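Local coordinates for cellulosome protein dockerin type I (Clostridium thermocellum, PDB 2WZ8) that probably binds plant cell-wall polysaccharide as a calcium-containing, family 35 carbohydrate-binding module of a cellulosome protein, at residues I8-T19 with L49-P57. Numbering follows the deposited sequence.
Sequences INVYEAEDPANT and LQFNNVYVP. With CA (calcium ion), chain B.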
ATOM      1  N   ILE A   8      10.204 -11.356   6.675  1.00 33.31           N
ATOM      2  CA  ILE A   8      10.912 -12.107   5.653  1.00 32.13           C
ATOM      3  C   ILE A   8      11.374 -11.226   4.506  1.00 30.34           C
ATOM      4  O   ILE A   8      12.405 -11.500   3.891  1.00 31.39           O
ATOM      5  CB  ILE A   8      10.175 -13.403   5.236  1.00 33.10           C
ATOM      6  CG1 ILE A   8       9.861 -13.459   3.764  1.00 34.30           C
ATOM      7  CG2 ILE A   8       8.972 -13.707   6.138  1.00 32.59           C
ATOM      8  CD1 ILE A   8       9.420 -14.809   3.419  1.00 35.66           C
ATOM      9  N   ASN A   9      10.682 -10.106   4.307  1.00 27.21           N
ATOM     10  CA  ASN A   9      11.132  -9.069   3.328  1.00 24.82           C
ATOM     11  C   ASN A   9      10.429  -7.687   3.585  1.00 22.46           C
ATOM     12  O   ASN A   9       9.286  -7.627   4.009  1.00 20.33           O
ATOM     13  CB  ASN A   9      10.919  -9.584   1.878  1.00 25.68           C
ATOM     14  CG  ASN A   9      12.047 -10.541   1.381  1.00 27.07           C
ATOM     15  OD1 ASN A   9      13.215 -10.193   1.461  1.00 30.06           O
ATOM     16  ND2 ASN A   9      11.684 -11.727   0.835  1.00 28.26           N
ATOM     17  N   VAL A  10      11.151  -6.590   3.390  1.00 19.69           N
ATOM     18  CA  VAL A  10      10.597  -5.208   3.362  1.00 18.53           C
ATOM     19  C   VAL A  10      10.727  -4.619   1.978  1.00 15.31           C
ATOM     20  O   VAL A  10      11.749  -4.780   1.320  1.00 15.19           O
ATOM     21  CB  VAL A  10      11.307  -4.295   4.360  1.00 19.67           C
ATOM     22  CG1 VAL A  10      10.802  -2.875   4.285  1.00 22.01           C
ATOM     23  CG2 VAL A  10      11.192  -4.911   5.799  1.00 22.33           C
ATOM     24  N   TYR A  11       9.667  -3.941   1.544  1.00 11.91           N
ATOM     25  CA  TYR A  11       9.598  -3.305   0.230  1.00 10.93           C
ATOM     26  C   TYR A  11       9.098  -1.868   0.361  1.00 10.58           C
ATOM     27  O   TYR A  11       7.983  -1.601   0.825  1.00 10.82           O
ATOM     28  CB  TYR A  11       8.659  -4.072  -0.709  1.00 11.35           C
ATOM     29  CG  TYR A  11       8.995  -5.547  -0.797  1.00 12.38           C
ATOM     30  CD1 TYR A  11       9.888  -6.011  -1.743  1.00 14.91           C
ATOM     31  CD2 TYR A  11       8.475  -6.457   0.111  1.00 13.80           C
ATOM     32  CE1 TYR A  11      10.227  -7.372  -1.818  1.00 16.36           C
ATOM     33  CE2 TYR A  11       8.824  -7.817   0.051  1.00 14.71           C
ATOM     34  CZ  TYR A  11       9.675  -8.259  -0.927  1.00 14.37           C
ATOM     35  OH  TYR A  11      10.021  -9.604  -0.970  1.00 17.37           O
ATOM     36  N   GLU A  12       9.942  -0.952  -0.092  1.00 10.05           N
ATOM     37  CA  GLU A  12       9.560   0.458  -0.121  1.00  9.79           C
ATOM     38  C   GLU A  12       8.532   0.681  -1.207  1.00  9.46           C
ATOM     39  O   GLU A  12       8.648   0.136  -2.309  1.00 10.27           O
ATOM     40  CB  GLU A  12      10.770   1.349  -0.359  1.00 10.27           C
ATOM     41  CG  GLU A  12      11.750   1.332   0.786  1.00 11.37           C
ATOM     42  CD  GLU A  12      11.295   2.047   2.079  1.00 12.63           C
ATOM     43  OE1 GLU A  12      10.240   2.733   2.081  1.00 11.99           O
ATOM     44  OE2 GLU A  12      12.040   1.900   3.106  1.00 16.38           O
ATOM     45  N   ALA A  13       7.541   1.522  -0.936  1.00  9.51           N
ATOM     46  CA  ALA A  13       6.533   1.828  -1.946  1.00  9.26           C
ATOM     47  C   ALA A  13       7.184   2.433  -3.219  1.00  9.01           C
ATOM     48  O   ALA A  13       6.796   2.173  -4.352  1.00 11.02           O
ATOM     49  CB  ALA A  13       5.507   2.779  -1.360  1.00  9.49           C
ATOM     50  N   GLU A  14       8.186   3.271  -2.989  1.00  9.25           N
ATOM     51  CA  GLU A  14       8.904   4.000  -4.040  1.00 10.66           C
ATOM     52  C   GLU A  14       9.980   3.184  -4.751  1.00 11.42           C
ATOM     53  O   GLU A  14      10.663   3.681  -5.635  1.00 13.12           O
ATOM     54  CB  GLU A  14       9.567   5.251  -3.467  1.00 11.02           C
ATOM     55  CG  GLU A  14      10.674   4.969  -2.420  1.00 12.37           C
ATOM     56  CD  GLU A  14      10.205   4.863  -0.970  1.00 11.50           C
ATOM     57  OE1 GLU A  14       8.992   4.592  -0.722  1.00 11.05           O
ATOM     58  OE2 GLU A  14      11.036   5.043  -0.060  1.00 12.10           O
ATOM     59  N   ASP A  15      10.142   1.933  -4.341  1.00 11.12           N
ATOM     60  CA  ASP A  15      11.136   1.047  -4.977  1.00 12.76           C
ATOM     61  C   ASP A  15      10.984   1.147  -6.496  1.00 12.40           C
ATOM     62  O   ASP A  15       9.874   1.049  -7.014  1.00 12.44           O
ATOM     63  CB  ASP A  15      10.893  -0.393  -4.523  1.00 12.64           C
ATOM     64  CG  ASP A  15      11.943  -1.389  -4.987  1.00 14.51           C
ATOM     65  OD1 ASP A  15      12.479  -1.273  -6.078  1.00 18.98           O
ATOM     66  OD2 ASP A  15      12.159  -2.349  -4.247  1.00 18.94           O
ATOM     67  N   PRO A  16      12.094   1.323  -7.231  1.00 13.42           N
ATOM     68  CA  PRO A  16      11.940   1.533  -8.683  1.00 13.55           C
ATOM     69  C   PRO A  16      11.511   0.287  -9.454  1.00 13.09           C
ATOM     70  O   PRO A  16      11.143   0.361 -10.628  1.00 13.45           O
ATOM     71  CB  PRO A  16      13.324   2.042  -9.094  1.00 14.41           C
ATOM     72  CG  PRO A  16      14.215   1.459  -8.125  1.00 14.47           C
ATOM     73  CD  PRO A  16      13.486   1.560  -6.815  1.00 14.88           C
ATOM     74  N   ALA A  17      11.485  -0.850  -8.768  1.00 12.36           N
ATOM     75  CA  ALA A  17      10.947  -2.089  -9.351  1.00 12.60           C
ATOM     76  C   ALA A  17       9.427  -2.086  -9.458  1.00 12.70           C
ATOM     77  O   ALA A  17       8.842  -2.837 -10.212  1.00 14.71           O
ATOM     78  CB  ALA A  17      11.381  -3.290  -8.528  1.00 13.95           C
ATOM     79  N   ASN A  18       8.788  -1.211  -8.686  1.00 12.19           N
ATOM     80  CA  ASN A  18       7.331  -1.178  -8.605  1.00 11.39           C
ATOM     81  C   ASN A  18       6.730  -0.484  -9.811  1.00 12.48           C
ATOM     82  O   ASN A  18       7.409   0.276 -10.495  1.00 14.50           O
ATOM     83  CB  ASN A  18       6.869  -0.510  -7.292  1.00 11.30           C
ATOM     84  CG  ASN A  18       7.276  -1.286  -6.064  1.00 10.36           C
ATOM     85  OD1 ASN A  18       7.532  -2.506  -6.125  1.00 12.44           O
ATOM     86  ND2 ASN A  18       7.240  -0.617  -4.905  1.00 11.36           N
ATOM     87  N   THR A  19       5.448  -0.736 -10.058  1.00 11.92           N
ATOM     88  CA  THR A  19       4.693  -0.070 -11.113  1.00 13.28           C
ATOM     89  C   THR A  19       3.715   0.919 -10.516  1.00 11.85           C
ATOM     90  O   THR A  19       2.935   0.574  -9.632  1.00 12.62           O
ATOM     91  CB  THR A  19       3.891  -1.063 -11.982  1.00 14.04           C
ATOM     92  OG1 THR A  19       4.748  -2.103 -12.438  1.00 18.21           O
ATOM     93  CG2 THR A  19       3.274  -0.370 -13.169  1.00 15.47           C
ATOM     94  N   LEU A  49      -0.712   1.598  -7.225  1.00 10.42           N
ATOM     95  CA  LEU A  49       0.635   1.222  -6.838  1.00  9.67           C
ATOM     96  C   LEU A  49       0.698  -0.292  -6.826  1.00  9.44           C
ATOM     97  O   LEU A  49      -0.065  -0.928  -6.105  1.00 10.85           O
ATOM     98  CB  LEU A  49       0.944   1.727  -5.419  1.00  9.64           C
ATOM     99  CG  LEU A  49       2.195   1.227  -4.698  1.00 10.76           C
ATOM    100  CD1 LEU A  49       3.482   1.452  -5.506  1.00 12.51           C
ATOM    101  CD2 LEU A  49       2.289   1.773  -3.250  1.00 11.17           C
ATOM    102  N   GLN A  50       1.581  -0.846  -7.619  1.00 10.26           N
ATOM    103  CA  GLN A  50       1.827  -2.277  -7.592  1.00 10.62           C
ATOM    104  C   GLN A  50       3.226  -2.627  -7.203  1.00 10.97           C
ATOM    105  O   GLN A  50       4.174  -2.251  -7.858  1.00 11.64           O
ATOM    106  CB  GLN A  50       1.485  -2.904  -8.942  1.00 10.99           C
ATOM    107  CG  GLN A  50       1.681  -4.405  -8.984  1.00 12.79           C
ATOM    108  CD  GLN A  50       1.110  -5.007 -10.225  1.00 14.34           C
ATOM    109  OE1 GLN A  50      -0.114  -4.938 -10.444  1.00 15.05           O
ATOM    110  NE2 GLN A  50       1.968  -5.594 -11.061  1.00 17.05           N
ATOM    111  N   PHE A  51       3.315  -3.434  -6.146  1.00 11.50           N
ATOM    112  CA  PHE A  51       4.557  -4.056  -5.706  1.00 11.86           C
ATOM    113  C   PHE A  51       4.740  -5.285  -6.548  1.00 13.13           C
ATOM    114  O   PHE A  51       3.890  -6.166  -6.597  1.00 13.59           O
ATOM    115  CB  PHE A  51       4.492  -4.477  -4.222  1.00 11.38           C
ATOM    116  CG  PHE A  51       4.456  -3.322  -3.257  1.00 11.19           C
ATOM    117  CD1 PHE A  51       5.649  -2.874  -2.654  1.00 11.45           C
ATOM    118  CD2 PHE A  51       3.288  -2.665  -2.974  1.00 11.75           C
ATOM    119  CE1 PHE A  51       5.651  -1.833  -1.753  1.00 12.81           C
ATOM    120  CE2 PHE A  51       3.268  -1.616  -2.098  1.00 11.64           C
ATOM    121  CZ  PHE A  51       4.478  -1.183  -1.463  1.00 11.26           C
ATOM    122  N   ASN A  52       5.865  -5.296  -7.214  1.00 14.50           N
ATOM    123  CA  ASN A  52       6.274  -6.370  -8.019  1.00 14.63           C
ATOM    124  C   ASN A  52       7.327  -7.167  -7.209  1.00 14.70           C
ATOM    125  O   ASN A  52       8.197  -6.632  -6.488  1.00 18.54           O
ATOM    126  CB  ASN A  52       6.852  -5.886  -9.367  1.00 14.95           C
ATOM    127  CG  ASN A  52       5.850  -5.130 -10.191  1.00 12.84           C
ATOM    128  OD1 ASN A  52       4.707  -5.607 -10.373  1.00 17.06           O
ATOM    129  ND2 ASN A  52       6.259  -3.946 -10.739  1.00 13.56           N
ATOM    130  N   ASN A  53       7.270  -8.435  -7.441  1.00 13.84           N
ATOM    131  CA  ASN A  53       8.272  -9.378  -6.977  1.00 12.77           C
ATOM    132  C   ASN A  53       8.403  -9.396  -5.478  1.00 12.61           C
ATOM    133  O   ASN A  53       9.489  -9.339  -4.894  1.00 14.02           O
ATOM    134  CB  ASN A  53       9.611  -9.118  -7.669  1.00 12.84           C
ATOM    135  CG  ASN A  53       9.490  -9.226  -9.175  1.00 12.68           C
ATOM    136  OD1 ASN A  53       9.853  -8.275  -9.920  1.00 17.24           O
ATOM    137  ND2 ASN A  53       8.931 -10.313  -9.642  1.00 13.33           N
ATOM    138  N   VAL A  54       7.258  -9.544  -4.855  1.00 12.16           N
ATOM    139  CA  VAL A  54       7.201  -9.841  -3.422  1.00 12.34           C
ATOM    140  C   VAL A  54       7.418 -11.344  -3.279  1.00 12.41           C
ATOM    141  O   VAL A  54       6.595 -12.164  -3.648  1.00 12.39           O
ATOM    142  CB  VAL A  54       5.863  -9.380  -2.828  1.00 11.57           C
ATOM    143  CG1 VAL A  54       5.717  -9.818  -1.342  1.00 13.74           C
ATOM    144  CG2 VAL A  54       5.709  -7.858  -3.021  1.00 12.86           C
ATOM    145  N   TYR A  55       8.575 -11.688  -2.761  1.00 13.20           N
ATOM    146  CA  TYR A  55       9.057 -13.064  -2.754  1.00 14.93           C
ATOM    147  C   TYR A  55       8.897 -13.726  -1.409  1.00 14.03           C
ATOM    148  O   TYR A  55       9.380 -13.218  -0.387  1.00 14.39           O
ATOM    149  CB  TYR A  55      10.548 -13.125  -3.141  1.00 16.00           C
ATOM    150  CG  TYR A  55      11.041 -14.533  -3.274  1.00 19.17           C
ATOM    151  CD1 TYR A  55      11.055 -15.189  -4.498  1.00 22.20           C
ATOM    152  CD2 TYR A  55      11.458 -15.222  -2.162  1.00 20.61           C
ATOM    153  CE1 TYR A  55      11.488 -16.504  -4.593  1.00 23.90           C
ATOM    154  CE2 TYR A  55      11.885 -16.526  -2.252  1.00 22.20           C
ATOM    155  CZ  TYR A  55      11.899 -17.159  -3.467  1.00 22.59           C
ATOM    156  OH  TYR A  55      12.378 -18.473  -3.541  1.00 26.27           O
ATOM    157  N   VAL A  56       8.263 -14.899  -1.442  1.00 14.47           N
ATOM    158  CA  VAL A  56       8.236 -15.809  -0.287  1.00 13.50           C
ATOM    159  C   VAL A  56       8.564 -17.237  -0.716  1.00 13.68           C
ATOM    160  O   VAL A  56       8.299 -17.626  -1.836  1.00 14.47           O
ATOM    161  CB  VAL A  56       6.890 -15.768   0.456  1.00 12.79           C
ATOM    162  CG1 VAL A  56       6.658 -14.405   1.106  1.00 16.45           C
ATOM    163  CG2 VAL A  56       5.739 -16.189  -0.438  1.00 13.56           C
ATOM    164  N   PRO A  57       9.140 -18.034   0.193  1.00 15.03           N
ATOM    165  CA  PRO A  57       9.555 -19.379  -0.192  1.00 16.16           C
ATOM    166  C   PRO A  57       8.437 -20.420  -0.191  1.00 15.63           C
ATOM    167  O   PRO A  57       8.613 -21.534  -0.712  1.00 18.17           O
ATOM    168  CB  PRO A  57      10.548 -19.744   0.916  1.00 16.60           C
ATOM    169  CG  PRO A  57      10.075 -19.000   2.070  1.00 19.47           C
ATOM    170  CD  PRO A  57       9.652 -17.671   1.527  1.00 16.01           C
TER
HETATM  171 CA    CA B1149       9.236   4.759   1.730  1.00 10.14          CA
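At one edge of the beta-sandwich, Tyr11 of edge strand 9-12 reaches across to strand 49-56 of the other sheet, and the chain then crosses over to join that sheet at Thr19. With CG anti to its carbonyl carbon (chi1 -53°), Tyr11 spans the gap toward strand 49-56 with its ring, where Val54 CG2 lies 4.3 Å above the centre of one face; the phenol OH at its end accepts the N-H of Tyr55 (N to OH 3.1 Å). Tyrosine thus supplies both an apolar plate and a polar tip. Next to it, Asn9 ND2 donates to the carbonyl O of Tyr55 at 3.0 Å, so side chains of the edge strand meet both backbone polar groups of that residue. Deeper in, the Phe51 ring packs against Tyr11 CB and the small Ala13, which also meets Leu49 CD2.

Two type I turns make the crossing. Asn18 ND2 ties back to Ala13 O, while its OD1 takes a weak bond from Asn52 N; an asparagine amide offers both donor and acceptor, so one side chain bonds the turn and strand 49-56 at once. Thr19 and Gln50 form an antiparallel hydrogen-bonded pair (Gln50 N to Thr19 O 2.8 Å). Asn52 divides its ND2 between Ala17 O and Thr19 OG1, both 2.9 Å away, and its OD1 receives Gln50 NE2; three bonds, all close to its plane, fix the rotation of this amide.

Pointing away from strand 49-56, Glu12 OE1 and both carboxylate oxygens of Glu14 bind calcium, completed by Ser33, Gln36 and Asp142. Strand 9-12 is flanked by strand 140-147, whose Ile144 touches Phe51, and strand 49-56 lies between strands 19-20 and 123-130.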